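Local coordinates for protein Phenylalanine/tyrosine ammonia-lyase (Rhodosporidium toruloides, PDB 1Y2M) that catalyses the non-oxidative deamination of L-phenylalanine and L-tyrosine to trans-cinnamate and p-coumarate, releasing ammonia, as a homotetramer, at residues H312-L315 / H316-R320; A551-S554 / L555-H559; N568-D571 / E572-K576; S635-R638 / Q639-T643. One frame throughout, in Å; residues are numbered along the deposited sequence.

Contact 1: H312-L315 / H316-R320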
# COMPACT_ATOMS: atom_id res chain seq x y z
N HIS B 312 -26.52 -19.61 -14.98
CA HIS B 312 -27.17 -20.90 -14.96
C HIS B 312 -26.57 -21.80 -13.88
O HIS B 312 -25.36 -21.77 -13.70
CB HIS B 312 -26.98 -21.56 -16.33
CG HIS B 312 -27.87 -22.73 -16.54
ND1 HIS B 312 -27.60 -23.98 -16.01
CD2 HIS B 312 -29.02 -22.86 -17.25
CE1 HIS B 312 -28.55 -24.81 -16.38
NE2 HIS B 312 -29.42 -24.15 -17.14
N PRO B 313 -27.40 -22.57 -13.15
CA PRO B 313 -26.84 -23.45 -12.11
C PRO B 313 -25.74 -24.40 -12.55
O PRO B 313 -24.91 -24.79 -11.71
CB PRO B 313 -28.02 -24.31 -11.66
CG PRO B 313 -29.24 -23.61 -12.14
CD PRO B 313 -28.88 -22.65 -13.20
N PHE B 314 -25.74 -24.85 -13.80
CA PHE B 314 -24.71 -25.77 -14.22
C PHE B 314 -23.32 -25.15 -14.03
O PHE B 314 -22.36 -25.85 -13.69
CB PHE B 314 -24.90 -26.19 -15.68
CG PHE B 314 -23.94 -27.21 -16.11
CD1 PHE B 314 -24.06 -28.54 -15.68
CD2 PHE B 314 -22.88 -26.85 -16.86
CE1 PHE B 314 -23.12 -29.52 -16.10
CE2 PHE B 314 -21.94 -27.80 -17.26
CZ PHE B 314 -22.02 -29.09 -16.88
N LEU B 315 -23.23 -23.86 -14.25
CA LEU B 315 -21.97 -23.12 -14.25
C LEU B 315 -21.47 -22.80 -12.87
O LEU B 315 -20.39 -22.20 -12.73
CB LEU B 315 -22.07 -21.85 -15.07
CG LEU B 315 -22.13 -22.03 -16.59
CD1 LEU B 315 -22.44 -20.70 -17.28
CD2 LEU B 315 -20.82 -22.57 -17.13
N HIS B 316 -22.27 -23.10 -11.85
CA HIS B 316 -21.89 -22.78 -10.48
C HIS B 316 -22.13 -23.99 -9.56
O HIS B 316 -21.18 -24.72 -9.19
CB HIS B 316 -22.65 -21.54 -10.04
CG HIS B 316 -22.51 -20.43 -11.01
ND1 HIS B 316 -21.40 -19.60 -11.06
CD2 HIS B 316 -23.29 -20.08 -12.06
CE1 HIS B 316 -21.54 -18.75 -12.07
NE2 HIS B 316 -22.67 -19.03 -12.71
N ASP B 317 -23.41 -24.26 -9.29
CA ASP B 317 -23.82 -25.36 -8.41
C ASP B 317 -23.17 -26.70 -8.78
O ASP B 317 -22.74 -27.47 -7.90
CB ASP B 317 -25.34 -25.52 -8.45
CG ASP B 317 -26.12 -24.24 -8.14
OD1 ASP B 317 -27.05 -24.33 -7.31
OD2 ASP B 317 -25.85 -23.15 -8.70
N VAL B 318 -23.12 -27.01 -10.08
CA VAL B 318 -22.63 -28.28 -10.52
C VAL B 318 -21.11 -28.24 -10.66
O VAL B 318 -20.41 -29.18 -10.23
CB VAL B 318 -23.24 -28.69 -11.84
CG1 VAL B 318 -22.61 -30.00 -12.32
CG2 VAL B 318 -24.77 -28.84 -11.67
N THR B 319 -20.63 -27.24 -11.37
CA THR B 319 -19.25 -27.27 -11.84
C THR B 319 -18.20 -26.63 -10.92
O THR B 319 -17.03 -27.07 -10.93
CB THR B 319 -19.12 -26.60 -13.24
OG1 THR B 319 -19.76 -25.31 -13.23
CG2 THR B 319 -19.73 -27.49 -14.29
N ARG B 320 -18.58 -25.64 -10.12
CA ARG B 320 -17.60 -24.94 -9.29
C ARG B 320 -18.28 -24.46 -8.00
O ARG B 320 -18.65 -23.29 -7.85
CB ARG B 320 -16.90 -23.79 -10.04
CG ARG B 320 -15.82 -23.07 -9.21
CD ARG B 320 -14.98 -22.23 -10.12
NE ARG B 320 -13.83 -21.50 -9.53
CZ ARG B 320 -13.66 -20.20 -9.55
NH1 ARG B 320 -14.63 -19.37 -9.91
NH2 ARG B 320 -12.49 -19.72 -9.12
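F314 meets V318 and T319, four and five residues on, where a short helix turns. P313 O accepts two backbone donors: V318 N at 3.3 Å, the i+5 bond of a wider pi-type turn, and H316 N at 3.1 Å. The two reach it from opposite faces of its carbonyl plane, H316 N standing well above that plane, with a C=O...N angle of only 111°. F314 O is gripped by the hydroxyl of T319, whose OG1 donates over 2.7 Å in the carbonyl plane, on a lone pair; T319 N adds a weak bond to the same oxygen. With chi1 at 50°, OG1 sits between the backbone N and carbonyl carbon of T319, and CG2 is turned over one face of the F314 ring.

That methyl makes a CH-pi contact 4.0 Å from the F314 ring centroid, 23° off the normal, while V318 CG1 approaches the ring obliquely. A second CH-pi pair has L315 CB over a face of the H316 imidazole, whose CD2 edge lies 3.1 Å from H312 O. ND1 and NE2 of H316 bond to Q325 and S310 O; an alanine here would probably leave both without their mate and open a gap against helix 323-336.

At the start of the turn, F314 N donates to H312 ND1 over 3.0 Å, nearly in the imidazole plane. A side chain accepting the second following backbone NH in this way is typical of a helix N-terminal cap, here heading the brief helix 314-318 at a subunit interface, where L315 O accepts from N412 of the second subunit.

Contact 2: A551-S554 / L555-H559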
# COMPACT_ATOMS: atom_id res chain seq x y z
N ALA B 551 -41.91 -2.01 -41.72
CA ALA B 551 -41.68 -0.88 -42.64
C ALA B 551 -40.65 -1.25 -43.73
O ALA B 551 -40.81 -0.90 -44.90
CB ALA B 551 -41.22 0.36 -41.85
N ILE B 552 -39.62 -1.97 -43.33
CA ILE B 552 -38.57 -2.46 -44.26
C ILE B 552 -39.19 -3.35 -45.32
O ILE B 552 -39.02 -3.14 -46.53
CB ILE B 552 -37.50 -3.23 -43.49
CG1 ILE B 552 -36.63 -2.25 -42.71
CG2 ILE B 552 -36.58 -4.07 -44.45
CD1 ILE B 552 -35.84 -2.91 -41.61
N VAL B 553 -39.93 -4.34 -44.84
CA VAL B 553 -40.59 -5.27 -45.74
C VAL B 553 -41.48 -4.50 -46.72
O VAL B 553 -41.49 -4.76 -47.93
CB VAL B 553 -41.39 -6.31 -44.95
CG1 VAL B 553 -42.19 -7.20 -45.89
CG2 VAL B 553 -40.46 -7.14 -44.06
N SER B 554 -42.26 -3.58 -46.19
CA SER B 554 -43.21 -2.83 -46.98
C SER B 554 -42.56 -1.99 -48.06
O SER B 554 -43.01 -1.95 -49.21
CB SER B 554 -44.03 -1.93 -46.06
OG SER B 554 -44.81 -1.03 -46.83
N LEU B 555 -41.47 -1.31 -47.68
CA LEU B 555 -40.74 -0.46 -48.64
C LEU B 555 -40.08 -1.31 -49.71
O LEU B 555 -40.06 -0.94 -50.88
CB LEU B 555 -39.70 0.41 -47.93
CG LEU B 555 -40.28 1.67 -47.28
CD1 LEU B 555 -39.32 2.23 -46.23
CD2 LEU B 555 -40.66 2.72 -48.31
N ILE B 556 -39.52 -2.45 -49.31
CA ILE B 556 -38.96 -3.41 -50.26
C ILE B 556 -40.04 -3.88 -51.24
O ILE B 556 -39.82 -4.00 -52.45
CB ILE B 556 -38.32 -4.61 -49.52
CG1 ILE B 556 -36.92 -4.25 -49.02
CG2 ILE B 556 -38.26 -5.85 -50.39
CD1 ILE B 556 -36.26 -5.37 -48.21
N ASP B 557 -41.23 -4.16 -50.73
CA ASP B 557 -42.32 -4.59 -51.63
C ASP B 557 -42.73 -3.50 -52.58
O ASP B 557 -42.92 -3.73 -53.79
CB ASP B 557 -43.54 -5.04 -50.83
CG ASP B 557 -43.36 -6.39 -50.22
OD1 ASP B 557 -42.47 -7.14 -50.69
OD2 ASP B 557 -44.12 -6.71 -49.29
N GLN B 558 -42.89 -2.30 -52.04
CA GLN B 558 -43.30 -1.17 -52.83
C GLN B 558 -42.30 -0.87 -53.93
O GLN B 558 -42.71 -0.62 -55.08
CB GLN B 558 -43.49 0.04 -51.94
CG GLN B 558 -43.91 1.30 -52.67
CD GLN B 558 -44.00 2.52 -51.75
OE1 GLN B 558 -43.49 2.52 -50.62
NE2 GLN B 558 -44.65 3.58 -52.24
N HIS B 559 -41.01 -0.90 -53.61
CA HIS B 559 -39.99 -0.46 -54.57
C HIS B 559 -39.58 -1.55 -55.53
O HIS B 559 -39.35 -1.29 -56.71
CB HIS B 559 -38.78 0.15 -53.83
CG HIS B 559 -39.08 1.50 -53.27
ND1 HIS B 559 -38.80 2.67 -53.94
CD2 HIS B 559 -39.75 1.86 -52.15
CE1 HIS B 559 -39.22 3.70 -53.23
NE2 HIS B 559 -39.81 3.24 -52.14
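I552 and I556 lie side by side one helical turn apart and point the same way, I552 CG2 touching I556 CD1 at 4.0 Å. The reach follows from the torsions: I552 CG2 is anti to its own backbone N, while the I556 chain runs out extended through CG1 (chi2 177°) to bring CD1 alongside.

Four successive i to i+4 backbone bonds tie the same turn. I556 N to I552 O, at 2.9 Å, is the straightest, with an N-H...O angle of 168°; the others pair L555 with A551, D557 with V553 and Q558 with S554.

V553 and D557 form the mixed pair, apolar against acidic. V553 CG1 comes within 3.9 Å of D557 OD2, methyl beside carboxylate, both side chains heading the same way. D557 OD1 is salt-bridged to R570, and a leucine in its place would probably leave that guanidinium without its carboxylate mate and free to turn.

The stretch lies near the C-terminal end of the long helix 506-560, packed against two other helices. I552, V553 and I556 pack on helix 570-587, whereas L555 lies against W625, A629 and S632 of helix 619-646, and I556 also touches W625.

Contact 3: N568-D571 / E572-K576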
# COMPACT_ATOMS: atom_id res chain seq x y z
N ASN B 568 -37.38 -16.18 -56.71
CA ASN B 568 -37.23 -16.58 -55.33
C ASN B 568 -36.22 -15.67 -54.66
O ASN B 568 -35.40 -16.12 -53.85
CB ASN B 568 -36.82 -18.06 -55.27
CG ASN B 568 -36.83 -18.60 -53.87
OD1 ASN B 568 -37.62 -18.14 -53.03
ND2 ASN B 568 -35.90 -19.52 -53.58
N LEU B 569 -36.37 -14.36 -54.92
CA LEU B 569 -35.43 -13.34 -54.36
C LEU B 569 -35.91 -12.59 -53.12
O LEU B 569 -35.10 -11.99 -52.41
CB LEU B 569 -35.10 -12.28 -55.42
CG LEU B 569 -34.46 -12.80 -56.69
CD1 LEU B 569 -34.42 -11.70 -57.72
CD2 LEU B 569 -33.09 -13.30 -56.34
N ARG B 570 -37.21 -12.63 -52.83
CA ARG B 570 -37.76 -11.79 -51.74
C ARG B 570 -37.31 -12.20 -50.33
O ARG B 570 -36.85 -11.35 -49.55
CB ARG B 570 -39.27 -11.72 -51.83
CG ARG B 570 -39.89 -10.86 -50.75
CD ARG B 570 -41.31 -10.50 -51.14
NE ARG B 570 -42.07 -9.79 -50.10
CZ ARG B 570 -42.68 -10.37 -49.06
NH1 ARG B 570 -42.55 -11.67 -48.82
NH2 ARG B 570 -43.37 -9.63 -48.22
N ASP B 571 -37.47 -13.48 -49.98
CA ASP B 571 -36.96 -14.00 -48.70
C ASP B 571 -35.51 -13.64 -48.52
O ASP B 571 -35.11 -13.11 -47.49
CB ASP B 571 -37.04 -15.52 -48.65
CG ASP B 571 -38.28 -16.02 -47.99
OD1 ASP B 571 -39.27 -15.25 -47.96
OD2 ASP B 571 -38.24 -17.20 -47.53
N GLU B 572 -34.70 -13.96 -49.52
CA GLU B 572 -33.28 -13.70 -49.43
C GLU B 572 -33.01 -12.21 -49.19
O GLU B 572 -32.15 -11.83 -48.38
CB GLU B 572 -32.57 -14.14 -50.72
CG GLU B 572 -31.07 -14.08 -50.63
CD GLU B 572 -30.33 -14.33 -51.94
OE1 GLU B 572 -30.96 -14.65 -52.98
OE2 GLU B 572 -29.08 -14.19 -51.90
N LEU B 573 -33.71 -11.36 -49.94
CA LEU B 573 -33.43 -9.93 -49.86
C LEU B 573 -33.77 -9.37 -48.48
O LEU B 573 -33.00 -8.60 -47.89
CB LEU B 573 -34.21 -9.13 -50.90
CG LEU B 573 -33.85 -7.63 -50.92
CD1 LEU B 573 -32.40 -7.44 -51.38
CD2 LEU B 573 -34.76 -6.80 -51.77
N VAL B 574 -34.97 -9.71 -48.00
CA VAL B 574 -35.40 -9.20 -46.69
C VAL B 574 -34.42 -9.66 -45.62
O VAL B 574 -34.02 -8.87 -44.74
CB VAL B 574 -36.80 -9.69 -46.32
CG1 VAL B 574 -37.12 -9.26 -44.90
CG2 VAL B 574 -37.82 -9.12 -47.26
N GLU B 575 -34.05 -10.93 -45.67
CA GLU B 575 -33.14 -11.48 -44.67
C GLU B 575 -31.82 -10.71 -44.70
O GLU B 575 -31.31 -10.36 -43.67
CB GLU B 575 -32.85 -12.97 -44.90
CG GLU B 575 -31.77 -13.53 -43.95
CD GLU B 575 -31.18 -14.87 -44.42
OE1 GLU B 575 -30.54 -14.91 -45.51
OE2 GLU B 575 -31.32 -15.87 -43.67
N LYS B 576 -31.26 -10.52 -45.90
CA LYS B 576 -29.90 -9.99 -46.03
C LYS B 576 -29.87 -8.49 -45.78
O LYS B 576 -28.92 -7.96 -45.17
CB LYS B 576 -29.31 -10.37 -47.38
CG LYS B 576 -28.95 -11.86 -47.50
CD LYS B 576 -28.16 -12.14 -48.78
CE LYS B 576 -27.90 -13.61 -49.02
NZ LYS B 576 -27.30 -14.24 -47.84
O HOH W 1 -32.82 -16.33 -53.73
O HOH W 2 -35.29 -16.29 -51.11
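N568 O and E572 are joined by water at two levels. One water donates to N568 O and to E572 OE1, 2.6 Å to each, and so ties the glutamate carboxylate to the carbonyl preceding the helix. The second donates to the same N568 O at 2.7 Å and accepts from E572 N at 2.9 Å. N568 O thus receives two water protons, and the amide of E572, in the i+4 position, is satisfied through solvent in place of a direct helical bond. E572 can reach its water because its chain is extended, CG lying anti to the backbone N (chi1 -172°).

Direct i to i+4 bonds begin one residue later. L573 N donates to L569 O at 2.9 Å, somewhat bent at 149°. V574 N to R570 O is almost straight, 175° at the hydrogen, and E575 N to D571 O follows at 3.0 Å. The V574 methyl CG2 also lies 3.3 Å from R570 O, beside the backbone bond.

The guanidinium of R570 finds its acceptor on another helix, where its NE is salt-bridged to D557. L569 packs on L612 and T615, and L573 reaches I556 and F560 of helix 506-560 as well as V611.

An amide of the first turn that has no direct i to i+4 bond and is served by water is a common feature of helix N-termini, here that of helix 570-587, which follows helix 506-560 in the chain and packs against it.

Contact 4: S635-R638 / Q639-T643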
# COMPACT_ATOMS: atom_id res chain seq x y z
N SER B 635 -38.00 9.60 -39.57
CA SER B 635 -39.32 9.96 -39.04
C SER B 635 -39.77 9.04 -37.96
O SER B 635 -40.28 9.49 -36.95
CB SER B 635 -40.40 9.98 -40.12
OG SER B 635 -39.94 10.77 -41.19
N LEU B 636 -39.63 7.74 -38.17
CA LEU B 636 -40.09 6.81 -37.16
C LEU B 636 -39.32 6.99 -35.82
O LEU B 636 -39.89 6.95 -34.74
CB LEU B 636 -39.94 5.39 -37.66
CG LEU B 636 -40.39 4.23 -36.75
CD1 LEU B 636 -41.83 4.41 -36.26
CD2 LEU B 636 -40.28 2.92 -37.52
N THR B 637 -38.00 7.20 -35.91
CA THR B 637 -37.20 7.43 -34.73
C THR B 637 -37.74 8.64 -33.97
O THR B 637 -37.92 8.59 -32.75
CB THR B 637 -35.73 7.67 -35.11
OG1 THR B 637 -35.21 6.50 -35.71
CG2 THR B 637 -34.91 7.99 -33.88
N ARG B 638 -38.00 9.72 -34.68
CA ARG B 638 -38.46 10.94 -34.03
C ARG B 638 -39.81 10.67 -33.33
O ARG B 638 -40.04 11.12 -32.20
CB ARG B 638 -38.56 12.09 -35.03
CG ARG B 638 -37.20 12.54 -35.50
CD ARG B 638 -37.25 13.86 -36.24
NE ARG B 638 -35.94 14.29 -36.74
CZ ARG B 638 -35.66 14.57 -38.01
NH1 ARG B 638 -36.60 14.50 -38.95
NH2 ARG B 638 -34.44 14.97 -38.32
N GLN B 639 -40.67 9.89 -33.99
CA GLN B 639 -42.01 9.64 -33.43
C GLN B 639 -41.96 8.75 -32.20
O GLN B 639 -42.61 9.04 -31.18
CB GLN B 639 -43.04 9.19 -34.47
CG GLN B 639 -43.00 7.83 -35.05
CD GLN B 639 -44.12 7.64 -36.16
OE1 GLN B 639 -44.37 8.54 -36.98
NE2 GLN B 639 -44.76 6.47 -36.17
N VAL B 640 -41.10 7.75 -32.24
CA VAL B 640 -40.93 6.86 -31.09
C VAL B 640 -40.32 7.61 -29.88
O VAL B 640 -40.76 7.44 -28.74
CB VAL B 640 -40.07 5.64 -31.45
CG1 VAL B 640 -39.77 4.81 -30.25
CG2 VAL B 640 -40.80 4.81 -32.51
N ARG B 641 -39.35 8.46 -30.16
CA ARG B 641 -38.82 9.31 -29.12
C ARG B 641 -39.90 10.23 -28.54
O ARG B 641 -40.04 10.33 -27.32
CB ARG B 641 -37.72 10.18 -29.66
CG ARG B 641 -36.49 9.39 -29.88
CD ARG B 641 -35.51 10.22 -30.73
NE ARG B 641 -34.17 9.65 -30.84
CZ ARG B 641 -33.21 10.21 -31.57
NH1 ARG B 641 -33.44 11.33 -32.23
NH2 ARG B 641 -32.01 9.69 -31.58
N GLU B 642 -40.70 10.86 -29.40
CA GLU B 642 -41.73 11.77 -28.88
C GLU B 642 -42.74 11.03 -28.04
O GLU B 642 -43.18 11.54 -26.99
CB GLU B 642 -42.42 12.54 -29.99
CG GLU B 642 -41.79 13.81 -30.31
CD GLU B 642 -41.57 14.68 -29.09
OE1 GLU B 642 -42.51 14.92 -28.31
OE2 GLU B 642 -40.44 15.13 -28.93
N THR B 643 -43.10 9.81 -28.46
CA THR B 643 -44.04 9.01 -27.70
C THR B 643 -43.49 8.75 -26.29
O THR B 643 -44.23 8.92 -25.31
CB THR B 643 -44.33 7.71 -28.40
OG1 THR B 643 -45.01 7.98 -29.63
CG2 THR B 643 -45.17 6.79 -27.53
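T637 and R641 run side by side and point the same way, with the T637 methyl over one face of the R641 guanidinium. CG2 stands 3.5 Å above that plane, offset toward its rim, and its nearest atoms there are NE at 3.5 Å and CZ at 3.6 Å. Two torsions set this up: CG2 of T637 is anti to the backbone N, while R641 CG lies anti to its carbonyl carbon (chi1 -74°), and the extended chain beyond it brings the guanidinium back alongside T637. The other branch of T637 is occupied separately, its OG1 bonding to A633 O.

L636 and Q639 meet at a slant. CD1 of the leucine touches the amide nitrogen NE2 of Q639 at 3.6 Å and its CG at 3.8 Å, an apolar methyl laid against the glutamine's stem and end. Q639 starts from chi1 73°, with CG wedged between its backbone N and carbonyl carbon and only 3.2 Å from L636 O. The same L636 CD1 also packs on V640 CG2 at 3.9 Å.

Beneath these side chains the backbone is regular: V640 N donates to L636 O at 2.9 Å and R641 N to T637 O at 169°, with matching bonds before and after.

L636 lies on F544, Q547 and F548 of helix 506-560, and T637 on L593 and W597 of helix 593-611. Such i to i+3 and i to i+4 pairing is typical of a long alpha-helix in a helical bundle, here helix 619-646.

Contacts 2 and 3 meet directly: their centres are 12 Å apart, and D557 OD1 pairs with R570 NE at 2.7 Å in a salt bridge between consecutive helices. Around it, I556 CG2 packs on L573 CD2 at 3.9 Å and V553 CG2 on V574 CG1 at 4.0 Å. Contact 4, on helix 619-646, comes within about 5 Å of contact 2 at the nearest atoms without touching, and stays about 15 Å from contact 3. Contact 1 stands apart, at least about 27 Å from the others by nearest atoms. It alone approaches the probable cinnamate site, the L315 side chain lying about 7 Å from that of R366 and about 8 Å from that of Q360.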